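Local structure of putative thioesterase (3CJY) at residues Ala5-Ile19 and Ala39-Thr51. The protein is a putative acyl-CoA thioesterase of the HotDog clan, which probably hydrolyses acyl-CoA thioesters, and it binds calcium. Residues are numbered along the deposited sequence; the frame is centred on the assembly and turned at random.
Sequences AFPALVRQDDARYAI and ASMALALDVAAET. With CA (calcium ion), chain B.
Glu50 OE1 takes two bonds from the 5-19 segment: Arg11 NE reaches its syn lone pair at 2.7 Å as part of a salt bridge, and Tyr17 OH donates to its anti lone pair at 2.9 Å. The carboxylate stands almost perpendicular to the Tyr17 ring, 89° between planes, and meets it at the hydroxyl edge, where Thr51 OG1 also lies. Tyr17 CG lies anti to the carbonyl carbon (chi1 -56°), which sets one ring face against Val47 CG1, 3.7 Å from the centroid in a CH-pi contact. A leucine in place of Tyr17 would probably cost Glu50 OE1 its phenol bond and Val47 CG1 the ring face it lies on. Near the N-terminus, Leu43 CD2 rests 3.7 Å from the centroid of the Phe6 ring, while Ala42 CB touches the ring edge at CZ (3.5 Å); Leu9 fits between Leu43 and Val47. Calcium, chelated by both Asp14 carboxylate oxygens and 2.3 Å from Thr51 O, ties the loop to the helix; water 2 is a further ligand.

In the second shell, Arg11 NH2 bonds Asp14 OD1 at 2.7 Å, which probably helps to hold that carboxylate, while Thr51 OG1 bonds back to Val47 O. Consistent with the family, helix 37-52 is the one a HotDog domain's curved antiparallel sheet wraps round; the hairpin of strands 10-13 and 16-20 flanks it beside strand 72-79, strands 56-63 and 98-107 pack on other helix residues, and helix 178-185 reaches Phe6 and Ala42.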
loop_
_atom_site.group_PDB
_atom_site.type_symbol
_atom_site.label_atom_id
_atom_site.label_comp_id
_atom_site.label_asym_id
_atom_site.label_seq_id
_atom_site.Cartn_x
_atom_site.Cartn_y
_atom_site.Cartn_z
ATOM N N ALA A 5 6.470 -23.337 2.313
ATOM C CA ALA A 5 7.191 -22.025 2.478
ATOM C C ALA A 5 7.877 -21.910 3.841
ATOM O O ALA A 5 9.012 -21.435 3.930
ATOM C CB ALA A 5 6.239 -20.821 2.233
ATOM N N PHE A 6 7.191 -22.352 4.891
ATOM C CA PHE A 6 7.732 -22.296 6.250
ATOM C C PHE A 6 7.528 -23.627 6.968
ATOM O O PHE A 6 6.500 -23.821 7.631
ATOM C CB PHE A 6 7.035 -21.194 7.060
ATOM C CG PHE A 6 7.280 -19.810 6.535
ATOM C CD1 PHE A 6 8.383 -19.093 6.929
ATOM C CD2 PHE A 6 6.390 -19.219 5.655
ATOM C CE1 PHE A 6 8.629 -17.838 6.448
ATOM C CE2 PHE A 6 6.630 -17.944 5.175
ATOM C CZ PHE A 6 7.750 -17.255 5.581
ATOM N N PRO A 7 8.499 -24.552 6.837
ATOM C CA PRO A 7 8.468 -25.878 7.469
ATOM C C PRO A 7 8.233 -25.836 8.983
ATOM O O PRO A 7 7.544 -26.699 9.538
ATOM C CB PRO A 7 9.868 -26.426 7.187
ATOM C CG PRO A 7 10.320 -25.746 5.959
ATOM C CD PRO A 7 9.672 -24.378 5.962
ATOM N N ALA A 8 8.806 -24.827 9.629
ATOM C CA ALA A 8 8.722 -24.675 11.101
ATOM C C ALA A 8 7.356 -24.130 11.563
ATOM O O ALA A 8 7.061 -24.084 12.751
ATOM C CB ALA A 8 9.853 -23.784 11.600
ATOM N N LEU A 9 6.522 -23.754 10.609
ATOM C CA LEU A 9 5.191 -23.215 10.918
ATOM C C LEU A 9 4.268 -24.351 11.316
ATOM O O LEU A 9 4.147 -25.342 10.604
ATOM C CB LEU A 9 4.616 -22.443 9.714
ATOM C CG LEU A 9 3.316 -21.649 9.889
ATOM C CD1 LEU A 9 3.370 -20.645 11.032
ATOM C CD2 LEU A 9 2.991 -20.931 8.572
ATOM N N VAL A 10 3.630 -24.218 12.468
ATOM C CA VAL A 10 2.703 -25.247 12.943
ATOM C C VAL A 10 1.286 -24.718 12.997
ATOM O O VAL A 10 1.029 -23.644 13.480
ATOM C CB VAL A 10 3.088 -25.792 14.326
ATOM C CG1 VAL A 10 2.061 -26.826 14.809
ATOM C CG2 VAL A 10 4.458 -26.442 14.290
ATOM N N ARG A 11 0.373 -25.501 12.458
ATOM C CA ARG A 11 -1.042 -25.156 12.460
ATOM C C ARG A 11 -1.743 -25.838 13.621
ATOM O O ARG A 11 -1.642 -27.054 13.796
ATOM C CB ARG A 11 -1.647 -25.618 11.145
ATOM C CG ARG A 11 -3.080 -25.249 10.886
ATOM C CD ARG A 11 -3.469 -25.949 9.587
ATOM N NE ARG A 11 -4.396 -25.186 8.767
ATOM C CZ ARG A 11 -5.719 -25.231 8.875
ATOM N NH1 ARG A 11 -6.284 -26.006 9.787
ATOM N NH2 ARG A 11 -6.465 -24.487 8.068
ATOM N N GLN A 12 -2.434 -25.060 14.440
ATOM C CA GLN A 12 -3.164 -25.641 15.557
ATOM C C GLN A 12 -4.554 -25.974 15.022
ATOM O O GLN A 12 -5.147 -27.004 15.355
ATOM C CB GLN A 12 -3.243 -24.689 16.741
ATOM C CG GLN A 12 -2.002 -23.795 16.950
ATOM C CD GLN A 12 -0.708 -24.540 17.180
ATOM O OE1 GLN A 12 -0.473 -25.617 16.618
ATOM N NE2 GLN A 12 0.160 -23.952 17.992
ATOM N N ASP A 13 -5.050 -25.097 14.163
ATOM C CA ASP A 13 -6.348 -25.283 13.504
ATOM C C ASP A 13 -6.534 -24.315 12.357
ATOM O O ASP A 13 -5.617 -23.568 12.004
ATOM C CB ASP A 13 -7.513 -25.132 14.497
ATOM C CG ASP A 13 -7.363 -23.931 15.408
ATOM O OD1 ASP A 13 -7.463 -22.781 14.918
ATOM O OD2 ASP A 13 -7.164 -24.147 16.626
ATOM N N ASP A 14 -7.718 -24.352 11.751
ATOM C CA ASP A 14 -8.030 -23.360 10.728
ATOM C C ASP A 14 -7.865 -22.185 11.725
ATOM O O ASP A 14 -8.032 -22.365 12.934
ATOM C CB ASP A 14 -9.492 -23.513 10.244
ATOM C CG ASP A 14 -9.697 -23.200 8.748
ATOM O OD1 ASP A 14 -9.078 -23.859 7.867
ATOM O OD2 ASP A 14 -10.584 -22.369 8.432
ATOM N N ALA A 15 -7.484 -21.010 11.300
ATOM C CA ALA A 15 -7.427 -19.902 12.254
ATOM C C ALA A 15 -6.214 -19.776 13.190
ATOM O O ALA A 15 -5.856 -18.658 13.470
ATOM C CB ALA A 15 -8.714 -19.819 13.081
ATOM N N ARG A 16 -5.592 -20.842 13.701
ATOM C CA ARG A 16 -4.455 -20.618 14.629
ATOM C C ARG A 16 -3.183 -21.365 14.289
ATOM O O ARG A 16 -3.172 -22.587 14.157
ATOM C CB ARG A 16 -4.854 -20.890 16.066
ATOM C CG ARG A 16 -5.957 -19.980 16.559
ATOM N N TYR A 17 -2.105 -20.591 14.187
ATOM C CA TYR A 17 -0.777 -21.095 13.811
ATOM C C TYR A 17 0.322 -20.541 14.702
ATOM O O TYR A 17 0.172 -19.513 15.316
ATOM C CB TYR A 17 -0.448 -20.686 12.384
ATOM C CG TYR A 17 -1.442 -21.096 11.335
ATOM C CD1 TYR A 17 -2.650 -20.452 11.225
ATOM C CD2 TYR A 17 -1.124 -22.058 10.396
ATOM C CE1 TYR A 17 -3.545 -20.770 10.230
ATOM C CE2 TYR A 17 -2.037 -22.407 9.383
ATOM C CZ TYR A 17 -3.235 -21.750 9.309
ATOM O OH TYR A 17 -4.148 -22.071 8.346
ATOM N N ALA A 18 1.449 -21.225 14.755
ATOM C CA ALA A 18 2.602 -20.729 15.528
ATOM C C ALA A 18 3.941 -21.121 14.882
ATOM O O ALA A 18 4.052 -22.125 14.176
ATOM C CB ALA A 18 2.539 -21.180 16.981
ATOM N N ILE A 19 4.933 -20.261 15.068
ATOM C CA ILE A 19 6.278 -20.503 14.538
ATOM C C ILE A 19 7.295 -19.861 15.474
ATOM O O ILE A 19 7.071 -18.779 15.987
ATOM C CB ILE A 19 6.457 -19.931 13.106
ATOM C CG1 ILE A 19 7.845 -20.303 12.541
ATOM C CG2 ILE A 19 6.252 -18.414 13.133
ATOM C CD1 ILE A 19 7.999 -20.175 11.011
ATOM N N ALA A 39 9.276 -11.268 6.414
ATOM C CA ALA A 39 8.927 -12.643 6.854
ATOM C C ALA A 39 7.595 -12.589 7.585
ATOM O O ALA A 39 6.798 -13.474 7.481
ATOM C CB ALA A 39 9.996 -13.240 7.771
ATOM N N SER A 40 7.371 -11.527 8.323
ATOM C CA SER A 40 6.088 -11.343 9.009
ATOM C C SER A 40 4.965 -11.306 7.962
ATOM O O SER A 40 3.929 -11.966 8.130
ATOM C CB SER A 40 6.079 -10.071 9.849
ATOM O OG SER A 40 6.918 -10.266 10.986
HETATM N N MSE A 41 5.180 -10.498 6.938
HETATM C CA MSE A 41 4.211 -10.400 5.853
HETATM C C MSE A 41 4.023 -11.763 5.183
HETATM O O MSE A 41 2.879 -12.245 5.024
HETATM C CB MSE A 41 4.561 -9.342 4.817
HETATM C CG MSE A 41 3.630 -9.477 3.632
HETATM SE SE MSE A 41 1.745 -8.959 4.008
HETATM C CE MSE A 41 2.042 -7.059 3.837
ATOM N N ALA A 42 5.117 -12.433 4.863
ATOM C CA ALA A 42 5.075 -13.763 4.242
ATOM C C ALA A 42 4.224 -14.737 5.038
ATOM O O ALA A 42 3.409 -15.477 4.498
ATOM C CB ALA A 42 6.477 -14.314 4.059
ATOM N N LEU A 43 4.435 -14.737 6.356
ATOM C CA LEU A 43 3.740 -15.632 7.283
ATOM C C LEU A 43 2.269 -15.294 7.352
ATOM O O LEU A 43 1.409 -16.162 7.369
ATOM C CB LEU A 43 4.407 -15.570 8.667
ATOM C CG LEU A 43 5.724 -16.337 8.856
ATOM C CD1 LEU A 43 6.607 -15.806 9.999
ATOM C CD2 LEU A 43 5.436 -17.841 9.044
ATOM N N ALA A 44 1.984 -14.009 7.363
ATOM C CA ALA A 44 0.578 -13.576 7.438
ATOM C C ALA A 44 -0.151 -14.036 6.168
ATOM O O ALA A 44 -1.295 -14.575 6.207
ATOM C CB ALA A 44 0.512 -12.063 7.623
ATOM N N LEU A 45 0.506 -13.856 5.025
ATOM C CA LEU A 45 -0.104 -14.247 3.775
ATOM C C LEU A 45 -0.234 -15.745 3.626
ATOM O O LEU A 45 -1.190 -16.242 3.033
ATOM C CB LEU A 45 0.682 -13.708 2.600
ATOM C CG LEU A 45 0.860 -12.193 2.463
ATOM C CD1 LEU A 45 1.773 -11.921 1.254
ATOM C CD2 LEU A 45 -0.493 -11.510 2.330
ATOM N N ASP A 46 0.721 -16.459 4.209
ATOM C CA ASP A 46 0.766 -17.914 4.138
ATOM C C ASP A 46 -0.429 -18.501 4.909
ATOM O O ASP A 46 -1.213 -19.266 4.362
ATOM C CB ASP A 46 2.101 -18.451 4.691
ATOM C CG ASP A 46 2.303 -19.933 4.404
ATOM O OD1 ASP A 46 2.587 -20.281 3.241
ATOM O OD2 ASP A 46 2.194 -20.747 5.332
ATOM N N VAL A 47 -0.601 -18.045 6.142
ATOM C CA VAL A 47 -1.664 -18.565 7.032
ATOM C C VAL A 47 -3.058 -18.200 6.492
ATOM O O VAL A 47 -4.011 -18.976 6.613
ATOM C CB VAL A 47 -1.458 -18.161 8.534
ATOM C CG1 VAL A 47 -0.148 -18.740 9.012
ATOM C CG2 VAL A 47 -1.529 -16.630 8.799
ATOM N N ALA A 48 -3.161 -17.028 5.885
ATOM C CA ALA A 48 -4.425 -16.561 5.280
ATOM C C ALA A 48 -4.787 -17.469 4.107
ATOM O O ALA A 48 -5.908 -17.974 4.025
ATOM C CB ALA A 48 -4.331 -15.088 4.810
ATOM N N ALA A 49 -3.834 -17.714 3.222
ATOM C CA ALA A 49 -4.096 -18.565 2.045
ATOM C C ALA A 49 -4.416 -20.001 2.475
ATOM O O ALA A 49 -5.311 -20.662 1.930
ATOM C CB ALA A 49 -2.911 -18.532 1.099
ATOM N N GLU A 50 -3.730 -20.446 3.513
ATOM C CA GLU A 50 -3.880 -21.833 4.001
ATOM C C GLU A 50 -5.249 -21.990 4.679
ATOM O O GLU A 50 -5.929 -23.018 4.565
ATOM C CB GLU A 50 -2.706 -22.144 4.954
ATOM C CG GLU A 50 -2.022 -23.499 4.749
ATOM C CD GLU A 50 -2.620 -24.576 5.566
ATOM O OE1 GLU A 50 -3.292 -24.215 6.561
ATOM O OE2 GLU A 50 -2.419 -25.770 5.232
ATOM N N THR A 51 -5.673 -20.957 5.382
ATOM C CA THR A 51 -6.968 -20.995 6.068
ATOM C C THR A 51 -8.098 -20.838 5.073
ATOM O O THR A 51 -9.062 -21.573 5.129
ATOM C CB THR A 51 -7.072 -19.880 7.097
ATOM O OG1 THR A 51 -6.101 -20.116 8.109
ATOM C CG2 THR A 51 -8.465 -19.815 7.710
HETATM CA CA CA B . -10.423 -23.226 6.055
HETATM O O HOH W 1 4.246 -22.848 4.858
HETATM O O HOH W 2 -12.000 -21.584 6.366
#